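Thioesterase domain-containing protein (Pyrococcus horikoshii, PDB 1IXL) is of unknown function but adopts a hot-dog fold and possibly hydrolyses acyl-CoA thioesters. Local coordinates at residues A[10-15]-A[55-60]; A[18-23]-A[28-33]; A[92-97]-A[102-107]. All coordinates share one frame; numbering follows the deposited sequence.

Contact 1. Residues A[10-15]-A[55-60]; sequences KLTSRI and ADYAAM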
loop_
_atom_site.group_PDB
_atom_site.type_symbol
_atom_site.label_atom_id
_atom_site.label_comp_id
_atom_site.label_asym_id
_atom_site.label_seq_id
_atom_site.Cartn_x
_atom_site.Cartn_y
_atom_site.Cartn_z
ATOM N N LYS A 10 3.264 12.301 -1.225
ATOM C CA LYS A 10 2.236 13.206 -0.704
ATOM C C LYS A 10 1.024 13.531 -1.565
ATOM O O LYS A 10 -0.041 13.836 -1.037
ATOM C CB LYS A 10 2.887 14.529 -0.262
ATOM C CG LYS A 10 3.896 14.400 0.851
ATOM C CD LYS A 10 4.633 15.731 1.041
ATOM C CE LYS A 10 5.625 15.682 2.173
ATOM N NZ LYS A 10 6.401 16.968 2.271
ATOM N N LEU A 11 1.159 13.471 -2.883
ATOM C CA LEU A 11 0.037 13.815 -3.739
ATOM C C LEU A 11 -0.757 12.612 -4.240
ATOM O O LEU A 11 -1.618 12.744 -5.095
ATOM C CB LEU A 11 0.545 14.636 -4.923
ATOM C CG LEU A 11 1.375 15.886 -4.568
ATOM C CD1 LEU A 11 1.732 16.630 -5.855
ATOM C CD2 LEU A 11 0.575 16.806 -3.625
ATOM N N THR A 12 -0.463 11.442 -3.687
ATOM C CA THR A 12 -1.144 10.214 -4.072
ATOM C C THR A 12 -2.654 10.386 -3.904
ATOM O O THR A 12 -3.117 10.872 -2.878
ATOM C CB THR A 12 -0.645 9.039 -3.209
ATOM O OG1 THR A 12 0.781 8.961 -3.319
ATOM C CG2 THR A 12 -1.250 7.741 -3.667
ATOM N N SER A 13 -3.398 9.982 -4.930
ATOM C CA SER A 13 -4.849 10.083 -4.963
ATOM C C SER A 13 -5.548 9.369 -3.810
ATOM O O SER A 13 -5.411 8.168 -3.632
ATOM C CB SER A 13 -5.381 9.540 -6.298
ATOM O OG SER A 13 -6.795 9.548 -6.298
ATOM N N ARG A 14 -6.305 10.130 -3.030
ATOM C CA ARG A 14 -7.030 9.579 -1.900
ATOM C C ARG A 14 -8.204 8.749 -2.397
ATOM O O ARG A 14 -8.700 7.872 -1.698
ATOM C CB ARG A 14 -7.531 10.722 -1.005
ATOM C CG ARG A 14 -6.407 11.527 -0.366
ATOM C CD ARG A 14 -5.904 10.870 0.904
ATOM N NE ARG A 14 -4.615 11.416 1.324
ATOM C CZ ARG A 14 -3.437 10.969 0.894
ATOM N NH1 ARG A 14 -3.364 9.939 0.021
ATOM N NH2 ARG A 14 -2.328 11.570 1.324
ATOM N N ILE A 15 -8.634 9.026 -3.618
ATOM C CA ILE A 15 -9.778 8.334 -4.203
ATOM C C ILE A 15 -9.437 7.059 -4.960
ATOM O O ILE A 15 -10.209 6.096 -4.940
ATOM C CB ILE A 15 -10.529 9.268 -5.169
ATOM C CG1 ILE A 15 -11.063 10.476 -4.404
ATOM C CG2 ILE A 15 -11.662 8.508 -5.879
ATOM C CD1 ILE A 15 -11.764 10.112 -3.103
ATOM N N ALA A 55 -1.864 -1.479 -1.554
ATOM C CA ALA A 55 -0.805 -2.130 -0.768
ATOM C C ALA A 55 0.576 -1.486 -0.999
ATOM O O ALA A 55 1.359 -1.307 -0.062
ATOM C CB ALA A 55 -0.744 -3.627 -1.094
ATOM N N ASP A 56 0.861 -1.155 -2.255
ATOM C CA ASP A 56 2.130 -0.516 -2.672
ATOM C C ASP A 56 2.309 0.804 -1.889
ATOM O O ASP A 56 3.367 1.075 -1.316
ATOM C CB ASP A 56 2.046 -0.252 -4.197
ATOM C CG ASP A 56 3.269 0.480 -4.774
ATOM O OD1 ASP A 56 4.125 0.984 -4.005
ATOM O OD2 ASP A 56 3.348 0.558 -6.032
ATOM N N TYR A 57 1.261 1.619 -1.870
ATOM C CA TYR A 57 1.290 2.896 -1.169
ATOM C C TYR A 57 1.520 2.703 0.332
ATOM O O TYR A 57 2.283 3.455 0.933
ATOM C CB TYR A 57 -0.025 3.670 -1.461
ATOM C CG TYR A 57 -0.203 5.057 -0.820
ATOM C CD1 TYR A 57 0.873 5.952 -0.686
ATOM C CD2 TYR A 57 -1.481 5.516 -0.470
ATOM C CE1 TYR A 57 0.674 7.255 -0.235
ATOM C CE2 TYR A 57 -1.698 6.820 -0.026
ATOM C CZ TYR A 57 -0.613 7.692 0.083
ATOM O OH TYR A 57 -0.824 9.006 0.440
ATOM N N ALA A 58 0.881 1.701 0.944
ATOM C CA ALA A 58 1.077 1.470 2.368
ATOM C C ALA A 58 2.551 1.142 2.654
ATOM O O ALA A 58 3.143 1.598 3.655
ATOM C CB ALA A 58 0.161 0.313 2.856
ATOM N N ALA A 59 3.134 0.349 1.768
ATOM C CA ALA A 59 4.528 -0.056 1.876
ATOM C C ALA A 59 5.451 1.171 1.817
ATOM O O ALA A 59 6.389 1.286 2.611
ATOM C CB ALA A 59 4.868 -1.048 0.743
HETATM N N MSE A 60 5.171 2.094 0.898
HETATM C CA MSE A 60 5.966 3.305 0.782
HETATM C C MSE A 60 5.870 4.101 2.091
HETATM O O MSE A 60 6.841 4.741 2.505
HETATM C CB MSE A 60 5.476 4.184 -0.380
HETATM C CG MSE A 60 5.551 3.553 -1.786
HETATM SE SE MSE A 60 7.228 3.183 -2.375
HETATM C CE MSE A 60 7.500 1.782 -1.619
#

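Contact 2. Residues A[18-23]-A[28-33]; sequences GKPILI and AEVELE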
loop_
_atom_site.group_PDB
_atom_site.type_symbol
_atom_site.label_atom_id
_atom_site.label_comp_id
_atom_site.label_asym_id
_atom_site.label_seq_id
_atom_site.Cartn_x
_atom_site.Cartn_y
_atom_site.Cartn_z
ATOM N N GLY A 18 -5.694 5.587 -1.934
ATOM C CA GLY A 18 -5.974 5.457 -0.526
ATOM C C GLY A 18 -5.673 6.646 0.353
ATOM O O GLY A 18 -4.979 7.580 -0.048
ATOM N N LYS A 19 -6.210 6.582 1.569
ATOM C CA LYS A 19 -6.061 7.622 2.579
ATOM C C LYS A 19 -5.308 7.019 3.748
ATOM O O LYS A 19 -5.770 6.071 4.373
ATOM C CB LYS A 19 -7.449 8.094 3.040
ATOM C CG LYS A 19 -8.343 8.578 1.897
ATOM C CD LYS A 19 -9.755 8.937 2.391
ATOM C CE LYS A 19 -10.581 9.590 1.293
ATOM N NZ LYS A 19 -11.940 9.987 1.773
ATOM N N PRO A 20 -4.119 7.550 4.052
ATOM C CA PRO A 20 -3.364 6.985 5.176
ATOM C C PRO A 20 -4.129 7.304 6.463
ATOM O O PRO A 20 -4.625 8.420 6.619
ATOM C CB PRO A 20 -2.016 7.718 5.096
ATOM C CG PRO A 20 -1.944 8.197 3.638
ATOM C CD PRO A 20 -3.363 8.608 3.365
ATOM N N ILE A 21 -4.257 6.330 7.358
ATOM C CA ILE A 21 -4.965 6.565 8.610
ATOM C C ILE A 21 -4.011 6.372 9.772
ATOM O O ILE A 21 -4.342 6.663 10.918
ATOM C CB ILE A 21 -6.207 5.622 8.774
ATOM C CG1 ILE A 21 -5.797 4.152 8.663
ATOM C CG2 ILE A 21 -7.235 5.947 7.719
ATOM C CD1 ILE A 21 -6.962 3.161 8.871
ATOM N N LEU A 22 -2.813 5.882 9.480
ATOM C CA LEU A 22 -1.829 5.692 10.534
ATOM C C LEU A 22 -0.425 5.567 9.973
ATOM O O LEU A 22 -0.181 4.776 9.058
ATOM C CB LEU A 22 -2.161 4.440 11.364
ATOM C CG LEU A 22 -1.400 4.253 12.693
ATOM C CD1 LEU A 22 -2.113 3.186 13.522
ATOM C CD2 LEU A 22 0.043 3.833 12.444
ATOM N N ILE A 23 0.491 6.369 10.503
ATOM C CA ILE A 23 1.880 6.282 10.077
ATOM C C ILE A 23 2.756 6.436 11.311
ATOM O O ILE A 23 2.665 7.436 12.021
ATOM C CB ILE A 23 2.296 7.400 9.089
ATOM C CG1 ILE A 23 1.350 7.467 7.882
ATOM C CG2 ILE A 23 3.746 7.133 8.606
ATOM C CD1 ILE A 23 1.667 8.630 6.901
ATOM N N ALA A 28 2.613 1.375 8.691
ATOM C CA ALA A 28 1.599 2.299 8.185
ATOM C C ALA A 28 0.320 1.570 7.802
ATOM O O ALA A 28 0.340 0.381 7.492
ATOM C CB ALA A 28 2.126 3.063 6.993
ATOM N N GLU A 29 -0.789 2.302 7.859
ATOM C CA GLU A 29 -2.091 1.767 7.507
ATOM C C GLU A 29 -2.769 2.780 6.602
ATOM O O GLU A 29 -2.768 3.988 6.879
ATOM C CB GLU A 29 -2.940 1.502 8.757
ATOM C CG GLU A 29 -2.396 0.381 9.642
ATOM C CD GLU A 29 -3.316 0.055 10.805
ATOM O OE1 GLU A 29 -4.395 0.692 10.909
ATOM O OE2 GLU A 29 -2.964 -0.842 11.608
ATOM N N VAL A 30 -3.337 2.279 5.510
ATOM C CA VAL A 30 -4.008 3.120 4.528
ATOM C C VAL A 30 -5.329 2.438 4.150
ATOM O O VAL A 30 -5.373 1.229 3.961
ATOM C CB VAL A 30 -3.146 3.271 3.249
ATOM C CG1 VAL A 30 -3.787 4.281 2.314
ATOM C CG2 VAL A 30 -1.709 3.686 3.616
ATOM N N GLU A 31 -6.399 3.213 4.044
ATOM C CA GLU A 31 -7.694 2.634 3.714
ATOM C C GLU A 31 -8.176 3.117 2.356
ATOM O O GLU A 31 -7.823 4.214 1.901
ATOM C CB GLU A 31 -8.727 2.991 4.787
ATOM C CG GLU A 31 -8.855 4.476 5.053
ATOM C CD GLU A 31 -10.051 4.816 5.949
ATOM O OE1 GLU A 31 -10.288 4.073 6.927
ATOM O OE2 GLU A 31 -10.738 5.824 5.675
ATOM N N LEU A 32 -8.980 2.285 1.704
ATOM C CA LEU A 32 -9.508 2.638 0.399
ATOM C C LEU A 32 -10.934 2.129 0.243
ATOM O O LEU A 32 -11.219 0.953 0.505
ATOM C CB LEU A 32 -8.645 2.026 -0.713
ATOM C CG LEU A 32 -9.115 2.139 -2.175
ATOM C CD1 LEU A 32 -9.096 3.588 -2.627
ATOM C CD2 LEU A 32 -8.177 1.323 -3.075
ATOM N N GLU A 33 -11.819 3.035 -0.154
ATOM C CA GLU A 33 -13.213 2.690 -0.428
ATOM C C GLU A 33 -13.201 2.418 -1.932
ATOM O O GLU A 33 -12.848 3.303 -2.723
ATOM C CB GLU A 33 -14.141 3.877 -0.130
ATOM C CG GLU A 33 -14.451 4.068 1.351
ATOM C CD GLU A 33 -15.309 2.948 1.911
ATOM O OE1 GLU A 33 -15.533 2.934 3.147
ATOM O OE2 GLU A 33 -15.765 2.088 1.114
#

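Contact 3. Residues A[92-97]-A[102-107]; sequences KIIEDL and IVEVKV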
loop_
_atom_site.group_PDB
_atom_site.type_symbol
_atom_site.label_atom_id
_atom_site.label_comp_id
_atom_site.label_asym_id
_atom_site.label_seq_id
_atom_site.Cartn_x
_atom_site.Cartn_y
_atom_site.Cartn_z
ATOM N N LYS A 92 4.290 -3.366 7.260
ATOM C CA LYS A 92 5.341 -3.311 8.282
ATOM C C LYS A 92 6.705 -3.688 7.705
ATOM O O LYS A 92 6.814 -4.632 6.931
ATOM C CB LYS A 92 5.022 -4.247 9.451
ATOM C CG LYS A 92 6.120 -4.217 10.544
ATOM C CD LYS A 92 5.730 -4.972 11.797
ATOM C CE LYS A 92 5.612 -6.466 11.567
ATOM N NZ LYS A 92 5.497 -7.194 12.882
ATOM N N ILE A 93 7.739 -2.922 8.046
ATOM C CA ILE A 93 9.075 -3.242 7.579
ATOM C C ILE A 93 9.448 -4.513 8.337
ATOM O O ILE A 93 9.410 -4.531 9.564
ATOM C CB ILE A 93 10.078 -2.135 7.925
ATOM C CG1 ILE A 93 9.755 -0.872 7.122
ATOM C CG2 ILE A 93 11.495 -2.601 7.607
ATOM C CD1 ILE A 93 10.670 0.305 7.452
ATOM N N ILE A 94 9.759 -5.590 7.619
ATOM C CA ILE A 94 10.115 -6.833 8.296
ATOM C C ILE A 94 11.611 -7.126 8.231
ATOM O O ILE A 94 12.110 -8.003 8.947
ATOM C CB ILE A 94 9.333 -8.063 7.751
ATOM C CG1 ILE A 94 9.540 -8.209 6.237
ATOM C CG2 ILE A 94 7.848 -7.939 8.109
ATOM C CD1 ILE A 94 9.075 -9.567 5.700
ATOM N N GLU A 95 12.319 -6.398 7.373
ATOM C CA GLU A 95 13.761 -6.544 7.249
ATOM C C GLU A 95 14.350 -5.219 6.833
ATOM O O GLU A 95 13.961 -4.641 5.817
ATOM C CB GLU A 95 14.138 -7.590 6.197
ATOM C CG GLU A 95 14.060 -9.025 6.665
ATOM C CD GLU A 95 14.460 -10.007 5.573
ATOM O OE1 GLU A 95 15.632 -9.975 5.137
ATOM O OE2 GLU A 95 13.597 -10.802 5.153
ATOM N N ASP A 96 15.280 -4.710 7.625
ATOM C CA ASP A 96 15.908 -3.454 7.262
ATOM C C ASP A 96 17.320 -3.779 6.811
ATOM O O ASP A 96 18.170 -4.150 7.617
ATOM C CB ASP A 96 15.953 -2.495 8.444
ATOM C CG ASP A 96 16.418 -1.117 8.036
ATOM O OD1 ASP A 96 17.520 -1.012 7.444
ATOM O OD2 ASP A 96 15.675 -0.142 8.293
ATOM N N LEU A 97 17.558 -3.640 5.515
ATOM C CA LEU A 97 18.857 -3.936 4.937
ATOM C C LEU A 97 19.501 -2.629 4.479
ATOM O O LEU A 97 19.986 -2.509 3.354
ATOM C CB LEU A 97 18.666 -4.905 3.763
ATOM C CG LEU A 97 17.809 -6.107 4.183
ATOM C CD1 LEU A 97 17.361 -6.901 2.970
ATOM C CD2 LEU A 97 18.602 -6.986 5.145
ATOM N N ILE A 102 12.529 -4.538 3.305
ATOM C CA ILE A 102 11.559 -5.553 2.894
ATOM C C ILE A 102 10.316 -5.273 3.742
ATOM O O ILE A 102 10.373 -5.269 4.967
ATOM C CB ILE A 102 12.078 -6.977 3.146
ATOM C CG1 ILE A 102 13.315 -7.233 2.283
ATOM C CG2 ILE A 102 11.008 -7.999 2.790
ATOM C CD1 ILE A 102 14.004 -8.585 2.567
ATOM N N VAL A 103 9.196 -5.011 3.084
ATOM C CA VAL A 103 7.971 -4.676 3.798
ATOM C C VAL A 103 6.900 -5.708 3.503
ATOM O O VAL A 103 6.682 -6.059 2.350
ATOM C CB VAL A 103 7.472 -3.302 3.342
ATOM C CG1 VAL A 103 6.191 -2.928 4.071
ATOM C CG2 VAL A 103 8.575 -2.265 3.575
ATOM N N GLU A 104 6.252 -6.211 4.541
ATOM C CA GLU A 104 5.189 -7.177 4.331
ATOM C C GLU A 104 3.900 -6.367 4.384
ATOM O O GLU A 104 3.766 -5.453 5.200
ATOM C CB GLU A 104 5.192 -8.239 5.436
ATOM C CG GLU A 104 4.035 -9.226 5.326
ATOM C CD GLU A 104 4.167 -10.391 6.289
ATOM O OE1 GLU A 104 4.435 -10.136 7.488
ATOM O OE2 GLU A 104 4.000 -11.554 5.847
ATOM N N VAL A 105 2.961 -6.669 3.500
ATOM C CA VAL A 105 1.705 -5.937 3.506
ATOM C C VAL A 105 0.555 -6.923 3.382
ATOM O O VAL A 105 0.627 -7.908 2.638
ATOM C CB VAL A 105 1.594 -4.930 2.312
ATOM C CG1 VAL A 105 0.296 -4.171 2.407
ATOM C CG2 VAL A 105 2.757 -3.948 2.308
ATOM N N LYS A 106 -0.497 -6.665 4.135
ATOM C CA LYS A 106 -1.679 -7.496 4.070
ATOM C C LYS A 106 -2.817 -6.510 3.910
ATOM O O LYS A 106 -2.860 -5.490 4.603
ATOM C CB LYS A 106 -1.843 -8.325 5.355
ATOM C CG LYS A 106 -1.015 -9.599 5.344
ATOM C CD LYS A 106 -1.534 -10.611 6.349
ATOM C CE LYS A 106 -0.646 -10.693 7.566
ATOM N NZ LYS A 106 0.691 -11.212 7.169
ATOM N N VAL A 107 -3.703 -6.779 2.958
ATOM C CA VAL A 107 -4.828 -5.894 2.756
ATOM C C VAL A 107 -6.054 -6.624 3.290
ATOM O O VAL A 107 -6.286 -7.777 2.931
ATOM C CB VAL A 107 -5.022 -5.561 1.278
ATOM C CG1 VAL A 107 -6.239 -4.644 1.113
ATOM C CG2 VAL A 107 -3.751 -4.877 0.731
#

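Contact 1. Residues A[10-15]-A[55-60]
The backbones of the irregular segment 10-15 and the helical segment 55-60 come closest at Thr-12 and Tyr-57, whose CA atoms are still 8.2 Å apart, so side chains alone bridge the gap. Tyr-57 does the reaching. Its ring stands off the helix with CG anti to the backbone N (chi1 -180°) and meets Thr-12 and Arg-14 in two different ways. Thr-12 comes down on one face: its methyl CG2 lies 3.7 Å from the centroid of the Tyr-57 ring and almost on the ring normal, a CH-pi contact over the middle of the ring. The hydroxyl OG1 of Thr-12 sits nearer the rim, 3.5 Å from Tyr-57 CE1, and is hydrogen-bonded to the carbonyl O of His-9, which probably helps hold the rotation that turns the methyl onto the ring.

Arg-14 approaches the phenol end instead. Although its CB points away from the helix, the chain bends at chi2 (-84°) and brings the guanidinium back to the ring edge, the two planes only 23° apart. Arg-14 NH1 donates to Tyr-57 OH at 2.7 Å, the phenol oxygen lying somewhat out of the guanidinium plane, and Arg-14 NH2 adds a weak bond to Tyr-57 OH at 3.1 Å. NH1 also bonds to the carbonyl of Gly-18, and Gln-6 NE2 is a further partner of Tyr-57 OH, so the phenol oxygen is gripped by several groups. Since Ala-55 and Ala-59 on the same helix pack on strands 100-109 and 112-123, the contact joins the loop before strand 19-24 to the central, sheet-wrapped helix of the hot-dog fold.

Contact 2. Residues A[18-23]-A[28-33]
A beta hairpin with a classic bulge joins segments 18-23 and 28-33, where Ile-21 and Leu-22 both face Glu-29. The short strands run antiparallel, their axes 4.4 Å apart at closest approach and their directions at 147°. Lys-19 and Glu-31 form a hydrogen-bonded pair, with N to O distances of 2.9 Å both ways. At the bulge, Glu-29 O takes two donors from the same face of its carbonyl plane: Ile-21 N at 2.8 Å and Leu-22 N at 3.2 Å. Glu-29 N returns a bond to Leu-22 O, restoring the ladder one residue out of step.

At the bulge Ile-21 lies between the two faces, beside the partner strand. Its CG1 occupies the crowded position between backbone N and carbonyl carbon (chi1 56°), close to Glu-29 CB, while Ile-21 CG2 lies against CG and the carboxyl carbon of Glu-31, 3.4 Å from Glu-31 CG. The Ile-21 and Glu-31 side chains cross at about a right angle. The carboxylates are held by other groups: Glu-31 OE1 forms a salt bridge with Lys-86 NZ, and Glu-29 OE2 is hydrogen-bonded to Tyr-27 OH. Leu-22 lies on the same face as these glutamates, its CB 4.0 Å from Glu-29 CB.

Pro-20, Ile-23, Ala-28 and Val-30 occupy the other face. Here Gly-18, with its positive phi, lets Val-30 CG1 lie 3.6 Å from Gly-18 C. Pro-20 CB touches Val-30 CG2 more loosely. Tyr-57, Leu-61 and Leu-54 of helix 48-63 pack against this face, the arrangement of a hot-dog fold, in which the antiparallel sheet wraps around a central helix.

Contact 3. Residues A[92-97]-A[102-107]
Backbone hydrogen bonds define the pairing of Lys-92 with Glu-104 and of Glu-95 with Ile-102, in two antiparallel strands. Between these pairs a classic bulge makes Ile-94 and Glu-95 share one acceptor. Ile-94 N reaches Ile-102 O at 2.7 Å, nearly along the C=O axis, whereas Glu-95 N arrives at 3.3 Å on a lone pair of the same oxygen. Ile-102 N answers with a straight bond to Glu-95 O (173°).

Van der Waals packing gathers around Ile-102. Its CG2 branch meets Ile-94 CG1 at 3.8 Å, while its CD1 touches Leu-97 CD1. Glu-95 runs alongside Ile-102 and points the same way, its carboxylate against Ile-102 CD1, with Glu-95 OE1 3.3 Å from that carbon. Ile-94 CG2 reaches across to Glu-104 CB. On the other face, the Ile-93 and Val-103 side chains cross at a slant, Ile-93 CG1 lying 4.0 Å from Val-103 CG2.

Charged groups add a salt bridge along one strand, Lys-106 NZ to Glu-104 OE2 at 3.6 Å. Against helix 48-63, Val-103 packs on Ala-59, Val-107 on Ala-55 and Val-105 on both, with strand 112-123 bonded along the far edge of strand 100-109.

In the fold
From the N terminus, segment 10-15 comes first, and contact 1 closes a long loop by joining it to helix 48-63. Contact 2 lies within that loop as the tight hairpin of strands 19-24 and 27-33, which leads on to the helix. Contacts 1 and 2 touch where Tyr-57 and Arg-14 pack on Pro-20, and Ser-13 O probably accepts a hydrogen bond from Gly-18 N. Contact 3 follows in series as a second, longer hairpin with a short turn, its centre about 16 Å from those of the other two. Strands 27-33 and 86-97 are neighbours, uniting both hairpins in one antiparallel sheet, while Ala-55 and Ala-59 seat the helix on contact 3.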